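Local atomic coordinates of mitotic checkpoint control protein kinase BUB1 (Drosophila melanogaster, PDB entry 6JKK), a protein that probably binds ATP and phosphorylates protein targets at the kinetochore, including CENP-E, through the protein kinase domain that makes up this chain. Residues Q109-A115 / V201-I206; S134-I140 / P185-M191; S163-L167 / L252-M256. All coordinates share one frame; numbering follows the deposited sequence.

In the fold
All three contacts involve the kinase C-lobe, interactions 1 and 2 joining it to the alphaC-beta4 loop and the hinge linker, and these two share a small sheet: strand 203-205 carries interaction 1 and its antiparallel neighbour 188-190 carries interaction 2. Each strand meets an outlying loop through one bridge. Interaction 1 is mostly buried, yet rests on backbone and amide hydrogen bonds plus a water. Interaction 2 is only partly buried and mixes a bridge and a serine turn with leucine, isoleucine and proline packing. Interaction 3, wholly buried between helices 156-175 and 246-261, is apolar. M166 links the set, its thioether touching L139 and F188 of interaction 2, while Q165 bonds to S202 of interaction 1.

Interaction 1. Residues Q109-A115 / V201-I206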
# COMPACT_ATOMS: atom_id res chain seq x y z
N GLN A 109 17.65 0.67 -1.46
CA GLN A 109 16.79 -0.50 -1.67
C GLN A 109 15.29 -0.18 -1.65
O GLN A 109 14.52 -0.79 -2.40
CB GLN A 109 17.12 -1.57 -0.62
CG GLN A 109 16.40 -2.89 -0.83
CD GLN A 109 16.57 -3.83 0.35
OE1 GLN A 109 16.94 -3.41 1.44
NE2 GLN A 109 16.28 -5.11 0.13
N MET A 110 14.89 0.78 -0.82
CA MET A 110 13.47 1.02 -0.55
C MET A 110 12.85 2.17 -1.35
O MET A 110 11.63 2.33 -1.36
CB MET A 110 13.26 1.27 0.95
CG MET A 110 13.37 0.03 1.81
SD MET A 110 12.21 -1.26 1.33
CE MET A 110 13.39 -2.53 0.91
N ILE A 111 13.66 2.96 -2.02
CA ILE A 111 13.13 4.08 -2.79
C ILE A 111 12.06 3.68 -3.85
O ILE A 111 11.00 4.31 -3.91
CB ILE A 111 14.25 4.97 -3.37
CG1 ILE A 111 14.99 5.68 -2.22
CG2 ILE A 111 13.69 6.00 -4.35
CD1 ILE A 111 16.40 6.11 -2.56
N PRO A 112 12.32 2.63 -4.65
CA PRO A 112 11.28 2.21 -5.60
C PRO A 112 10.04 1.59 -4.94
O PRO A 112 9.05 1.33 -5.65
CB PRO A 112 11.99 1.13 -6.44
CG PRO A 112 13.45 1.43 -6.30
CD PRO A 112 13.59 1.91 -4.88
N SER A 113 10.08 1.36 -3.63
CA SER A 113 9.00 0.65 -2.95
C SER A 113 7.82 1.54 -2.56
O SER A 113 6.81 1.04 -2.07
CB SER A 113 9.52 -0.03 -1.68
OG SER A 113 10.71 -0.75 -1.94
N TYR A 114 7.96 2.85 -2.75
CA TYR A 114 6.90 3.78 -2.38
C TYR A 114 6.58 4.67 -3.57
O TYR A 114 7.50 5.18 -4.22
CB TYR A 114 7.32 4.63 -1.17
CG TYR A 114 7.80 3.78 -0.02
CD1 TYR A 114 6.89 3.13 0.81
CD2 TYR A 114 9.15 3.59 0.21
CE1 TYR A 114 7.32 2.32 1.85
CE2 TYR A 114 9.60 2.78 1.24
CZ TYR A 114 8.68 2.15 2.05
OH TYR A 114 9.12 1.36 3.08
N ALA A 115 5.29 4.87 -3.84
CA ALA A 115 4.86 5.74 -4.93
C ALA A 115 5.52 7.10 -4.79
O ALA A 115 5.67 7.60 -3.68
CB ALA A 115 3.35 5.88 -4.93
N VAL A 201 13.20 -5.69 -4.28
CA VAL A 201 11.78 -5.38 -4.24
C VAL A 201 11.22 -5.23 -5.66
O VAL A 201 11.81 -4.55 -6.50
CB VAL A 201 11.50 -4.14 -3.35
CG1 VAL A 201 12.81 -3.56 -2.82
CG2 VAL A 201 10.70 -3.08 -4.09
N SER A 202 10.10 -5.90 -5.91
CA SER A 202 9.40 -5.75 -7.17
C SER A 202 8.04 -5.10 -6.95
O SER A 202 7.32 -4.79 -7.90
CB SER A 202 9.23 -7.10 -7.87
OG SER A 202 10.49 -7.68 -8.15
N LEU A 203 7.69 -4.90 -5.67
CA LEU A 203 6.43 -4.28 -5.29
C LEU A 203 6.57 -2.80 -4.94
O LEU A 203 7.65 -2.34 -4.54
CB LEU A 203 5.85 -5.00 -4.07
CG LEU A 203 4.73 -6.03 -4.19
CD1 LEU A 203 4.62 -6.64 -5.58
CD2 LEU A 203 4.93 -7.11 -3.14
N GLN A 204 5.48 -2.05 -5.06
CA GLN A 204 5.45 -0.65 -4.66
C GLN A 204 4.14 -0.34 -3.95
O GLN A 204 3.06 -0.68 -4.45
CB GLN A 204 5.60 0.26 -5.88
CG GLN A 204 5.65 1.76 -5.56
CD GLN A 204 5.83 2.61 -6.80
OE1 GLN A 204 4.86 3.09 -7.39
NE2 GLN A 204 7.08 2.81 -7.21
N LEU A 205 4.24 0.28 -2.78
CA LEU A 205 3.06 0.70 -2.01
C LEU A 205 2.60 2.06 -2.52
O LEU A 205 3.41 2.98 -2.68
CB LEU A 205 3.42 0.79 -0.53
CG LEU A 205 2.31 1.17 0.45
CD1 LEU A 205 1.24 0.10 0.45
CD2 LEU A 205 2.87 1.37 1.85
N ILE A 206 1.30 2.19 -2.78
CA ILE A 206 0.73 3.41 -3.36
C ILE A 206 -0.47 3.91 -2.56
O ILE A 206 -0.98 3.21 -1.67
CB ILE A 206 0.27 3.17 -4.81
CG1 ILE A 206 -0.94 2.22 -4.82
CG2 ILE A 206 1.41 2.59 -5.66
CD1 ILE A 206 -1.63 2.06 -6.19
O HOH W 1 9.15 -1.30 -6.76
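Q204 sets its CG opposite the backbone N (chi1 -177°) and stays extended to CD, which carries the amide across to P112, while S113 turns OG back beside its own N (chi1 -48°) and so against V201. The Q204 NE2 to P112 O bond is 2.9 Å long and nearly straight, 168° at the hydrogen. P112 O lies almost in the amide plane of Q204, but the donor stands above the carbonyl plane of P112 and not on a lone pair. A water also donates to P112 O and to L203 O, giving the proline carbonyl two donors. Next to it the backbones form a single parallel bridge: L205 N meets S113 O at 2.8 Å, and A115 N meets L205 O at 2.9 Å. At the start of the contact S113 OG sits 3.2 Å from V201 CG2, and M110 CE rests 3.9 Å from V201 CG1. This fastens the loop between helix 92-104 and strand 119-122, the alphaC-beta4 loop of kinases, to strand 203-205, which leads into the DFG segment. Y114 turns away from the strand, and its OH bonds to I169 O of helix 156-175. Since the bridge and the P112 bond all use main-chain acceptors, the hold depends on backbone shape, with the Q204 amide the one side-chain donor among the direct hydrogen bonds across the contact.

Interaction 2. Residues S134-I140 / P185-M191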
# COMPACT_ATOMS: atom_id res chain seq x y z
N SER A 134 2.22 0.99 -13.63
CA SER A 134 2.78 -0.36 -13.74
C SER A 134 2.09 -1.16 -14.83
O SER A 134 0.86 -1.28 -14.83
CB SER A 134 2.64 -1.11 -12.42
OG SER A 134 2.95 -2.48 -12.61
N ASP A 135 2.87 -1.73 -15.75
CA ASP A 135 2.32 -2.60 -16.80
C ASP A 135 1.72 -3.89 -16.23
O ASP A 135 0.91 -4.54 -16.88
CB ASP A 135 3.37 -2.95 -17.85
CG ASP A 135 3.64 -1.81 -18.82
OD1 ASP A 135 2.75 -1.49 -19.63
OD2 ASP A 135 4.76 -1.25 -18.78
N TYR A 136 2.12 -4.25 -15.01
CA TYR A 136 1.64 -5.48 -14.39
C TYR A 136 0.42 -5.27 -13.49
O TYR A 136 -0.34 -6.21 -13.23
CB TYR A 136 2.78 -6.17 -13.63
CG TYR A 136 3.96 -6.47 -14.52
CD1 TYR A 136 3.93 -7.54 -15.41
CD2 TYR A 136 5.11 -5.68 -14.49
CE1 TYR A 136 5.00 -7.81 -16.23
CE2 TYR A 136 6.19 -5.95 -15.31
CZ TYR A 136 6.12 -7.02 -16.17
OH TYR A 136 7.19 -7.29 -16.99
N GLY A 137 0.22 -4.04 -13.03
CA GLY A 137 -0.96 -3.70 -12.26
C GLY A 137 -0.80 -3.96 -10.77
O GLY A 137 0.31 -4.18 -10.30
N SER A 138 -1.91 -3.93 -10.05
CA SER A 138 -1.89 -4.14 -8.60
C SER A 138 -1.83 -5.63 -8.28
O SER A 138 -1.99 -6.47 -9.17
CB SER A 138 -3.13 -3.55 -7.96
OG SER A 138 -4.28 -4.33 -8.28
N LEU A 139 -1.61 -5.96 -7.01
CA LEU A 139 -1.64 -7.36 -6.57
C LEU A 139 -2.99 -8.03 -6.82
O LEU A 139 -3.04 -9.24 -7.07
CB LEU A 139 -1.24 -7.49 -5.10
CG LEU A 139 0.26 -7.63 -4.87
CD1 LEU A 139 0.56 -7.91 -3.41
CD2 LEU A 139 0.83 -8.72 -5.76
N ILE A 140 -4.07 -7.25 -6.76
CA ILE A 140 -5.40 -7.74 -7.10
C ILE A 140 -5.44 -8.22 -8.55
O ILE A 140 -5.84 -9.36 -8.84
CB ILE A 140 -6.48 -6.64 -6.90
CG1 ILE A 140 -6.91 -6.57 -5.44
CG2 ILE A 140 -7.71 -6.91 -7.77
CD1 ILE A 140 -7.68 -7.81 -4.98
N PRO A 185 -4.90 -5.33 -1.09
CA PRO A 185 -4.14 -5.81 -2.25
C PRO A 185 -4.05 -4.79 -3.38
O PRO A 185 -3.06 -4.81 -4.12
CB PRO A 185 -4.94 -7.04 -2.69
CG PRO A 185 -5.65 -7.50 -1.46
CD PRO A 185 -6.02 -6.23 -0.75
N ASP A 186 -5.04 -3.90 -3.48
CA ASP A 186 -5.07 -2.84 -4.49
C ASP A 186 -3.91 -1.85 -4.36
O ASP A 186 -3.54 -1.17 -5.33
CB ASP A 186 -6.37 -2.04 -4.37
CG ASP A 186 -7.59 -2.92 -4.26
OD1 ASP A 186 -7.75 -3.61 -3.23
OD2 ASP A 186 -8.41 -2.89 -5.20
N ASN A 187 -3.36 -1.73 -3.16
CA ASN A 187 -2.36 -0.70 -2.91
C ASN A 187 -0.90 -1.15 -2.96
O ASN A 187 0.00 -0.39 -2.61
CB ASN A 187 -2.67 0.06 -1.61
CG ASN A 187 -3.85 1.00 -1.77
OD1 ASN A 187 -4.16 1.45 -2.88
ND2 ASN A 187 -4.51 1.32 -0.66
N PHE A 188 -0.69 -2.40 -3.39
CA PHE A 188 0.63 -2.84 -3.84
C PHE A 188 0.60 -3.05 -5.34
O PHE A 188 -0.21 -3.84 -5.85
CB PHE A 188 1.06 -4.14 -3.15
CG PHE A 188 1.48 -3.96 -1.72
CD1 PHE A 188 0.62 -4.28 -0.68
CD2 PHE A 188 2.75 -3.45 -1.40
CE1 PHE A 188 0.99 -4.11 0.65
CE2 PHE A 188 3.14 -3.28 -0.07
CZ PHE A 188 2.25 -3.61 0.95
N LEU A 189 1.48 -2.35 -6.05
CA LEU A 189 1.64 -2.57 -7.48
C LEU A 189 2.83 -3.48 -7.69
O LEU A 189 3.83 -3.38 -6.97
CB LEU A 189 1.87 -1.24 -8.22
CG LEU A 189 0.79 -0.16 -8.14
CD1 LEU A 189 1.22 1.08 -8.92
CD2 LEU A 189 -0.55 -0.68 -8.65
N LEU A 190 2.75 -4.36 -8.68
CA LEU A 190 3.92 -5.13 -9.10
C LEU A 190 4.59 -4.36 -10.22
O LEU A 190 4.01 -4.18 -11.30
CB LEU A 190 3.51 -6.52 -9.59
CG LEU A 190 4.63 -7.47 -10.04
CD1 LEU A 190 5.55 -7.78 -8.88
CD2 LEU A 190 4.06 -8.75 -10.59
N MET A 191 5.80 -3.89 -9.96
CA MET A 191 6.48 -2.96 -10.87
C MET A 191 7.34 -3.70 -11.88
O MET A 191 7.59 -3.20 -12.98
CB MET A 191 7.34 -1.99 -10.07
CG MET A 191 6.57 -1.21 -9.03
SD MET A 191 5.16 -0.35 -9.77
CE MET A 191 6.00 0.94 -10.68
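Y136 turns the edge of its ring to the second segment, with CD2 3.8 Å from M191 O in the ring plane, and its CB packs against L190 CB. L139 and F188 lie side by side and point the same way, CD1 of the leucine 3.8 Å from CB of the phenylalanine. I140 instead crosses P185 at a slant, and its CG1 comes to 3.4 Å from P185 CB, tighter than ordinary carbon contact. These residues join the end of the hinge linker and the start of helix 139-150 to the catalytic loop of the kinase fold, whose HxDxKxxN motif takes in P185 and N187, and to strand 188-190. A single antiparallel bridge pairs S138 with L189 as a non-hydrogen-bonded pair: L190 N reaches G137 O at 2.9 Å and L139 N reaches F188 O at 2.8 Å. At the other end S134 places OG opposite its backbone N (chi1 169°), where it accepts from the N atoms of Y136 and G137 in an ST turn and ST motif; it also donates to L190 O, although the modelled length is too short to be relied on. M191, bent at chi2 and chi3, brings SD to 3.7 Å from S134 CB.

Interaction 3. Residues S163-L167 / L252-M256; sequences SCQML and LVSVM
Two long helices of the kinase C-lobe, 156-175 and 246-261, which correspond to alphaE and alphaF of the family, pack here almost antiparallel. The axes of their short segments run at 163° to each other and approach to 10.8 Å, a spacing filled by leucine, valine and methionine side chains. M166 is central. Its CB lies 3.6 Å from L252 CD2, and the chain then runs extended to SD, which meets V255 CG1 at 3.5 Å. The bend at chi3 (-66°) turns CE aside, yet keeps it within 3.9 Å of V255 CG1, so both the sulfur and the methyl of M166 press on one branch of the valine. M256 has the contrasting shape, straight through chi3 (-177°), and it reaches across to the other helix: its CE stands 4.0 Å from S163 CB and about as far from L167 CG, with the two side chains M256 and L167 at roughly a right angle. L167 also crosses L252 at about a right angle. The S163 hydroxyl is buried in this apolar setting, but it is satisfied within its own helix by a bond to V159 O. Helices 288-299 and 310-322 cover the flank around S163 and L167, through W291 and L317, while L139 of helix 139-150 touches both M166 and V255. Between L167 and L252, the methyls CD2 and CD1 meet at 3.7 Å.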
# COMPACT_ATOMS: atom_id res chain seq x y z
N SER A 163 5.05 -11.90 0.33
CA SER A 163 4.80 -11.52 1.72
C SER A 163 6.07 -10.99 2.40
O SER A 163 6.02 -10.04 3.20
CB SER A 163 4.26 -12.71 2.51
OG SER A 163 3.01 -13.11 2.00
N CYS A 164 7.20 -11.61 2.08
CA CYS A 164 8.48 -11.19 2.62
C CYS A 164 8.77 -9.77 2.17
O CYS A 164 9.27 -8.94 2.94
CB CYS A 164 9.57 -12.14 2.14
SG CYS A 164 11.16 -11.95 2.98
N GLN A 165 8.47 -9.48 0.91
CA GLN A 165 8.67 -8.14 0.37
C GLN A 165 7.75 -7.12 1.03
O GLN A 165 8.19 -6.03 1.39
CB GLN A 165 8.43 -8.13 -1.14
CG GLN A 165 9.45 -8.91 -1.95
CD GLN A 165 9.13 -8.86 -3.43
OE1 GLN A 165 8.94 -7.78 -3.99
NE2 GLN A 165 9.06 -10.02 -4.07
N MET A 166 6.47 -7.47 1.16
CA MET A 166 5.50 -6.55 1.74
C MET A 166 5.86 -6.24 3.18
O MET A 166 5.68 -5.11 3.64
CB MET A 166 4.08 -7.13 1.68
CG MET A 166 3.46 -7.08 0.30
SD MET A 166 1.74 -7.64 0.31
CE MET A 166 1.97 -9.37 0.76
N LEU A 167 6.36 -7.24 3.90
CA LEU A 167 6.80 -7.03 5.28
C LEU A 167 7.96 -6.04 5.32
O LEU A 167 8.03 -5.20 6.21
CB LEU A 167 7.23 -8.36 5.90
CG LEU A 167 6.10 -9.21 6.47
CD1 LEU A 167 6.54 -10.67 6.57
CD2 LEU A 167 5.69 -8.67 7.83
N LEU A 252 -1.91 -5.89 6.23
CA LEU A 252 -0.90 -6.81 5.70
C LEU A 252 -1.42 -8.25 5.66
O LEU A 252 -1.30 -8.93 4.64
CB LEU A 252 0.36 -6.77 6.56
CG LEU A 252 1.66 -6.28 5.94
CD1 LEU A 252 2.83 -6.53 6.89
CD2 LEU A 252 1.92 -6.94 4.60
N VAL A 253 -1.98 -8.71 6.77
CA VAL A 253 -2.55 -10.06 6.83
C VAL A 253 -3.66 -10.22 5.81
O VAL A 253 -3.74 -11.25 5.13
CB VAL A 253 -3.09 -10.39 8.24
CG1 VAL A 253 -3.77 -11.75 8.24
CG2 VAL A 253 -1.96 -10.40 9.24
N SER A 254 -4.52 -9.21 5.69
CA SER A 254 -5.64 -9.27 4.77
C SER A 254 -5.12 -9.49 3.34
O SER A 254 -5.72 -10.24 2.57
CB SER A 254 -6.50 -8.01 4.85
OG SER A 254 -6.02 -7.01 3.97
N VAL A 255 -3.99 -8.87 3.01
CA VAL A 255 -3.40 -9.04 1.68
C VAL A 255 -2.82 -10.45 1.51
O VAL A 255 -3.01 -11.09 0.47
CB VAL A 255 -2.31 -7.99 1.39
CG1 VAL A 255 -1.72 -8.23 0.00
CG2 VAL A 255 -2.88 -6.59 1.47
N MET A 256 -2.10 -10.92 2.52
CA MET A 256 -1.55 -12.27 2.48
C MET A 256 -2.68 -13.28 2.31
O MET A 256 -2.54 -14.26 1.58
CB MET A 256 -0.76 -12.59 3.75
CG MET A 256 0.44 -11.68 4.01
SD MET A 256 1.22 -12.20 5.55
CE MET A 256 2.52 -10.96 5.68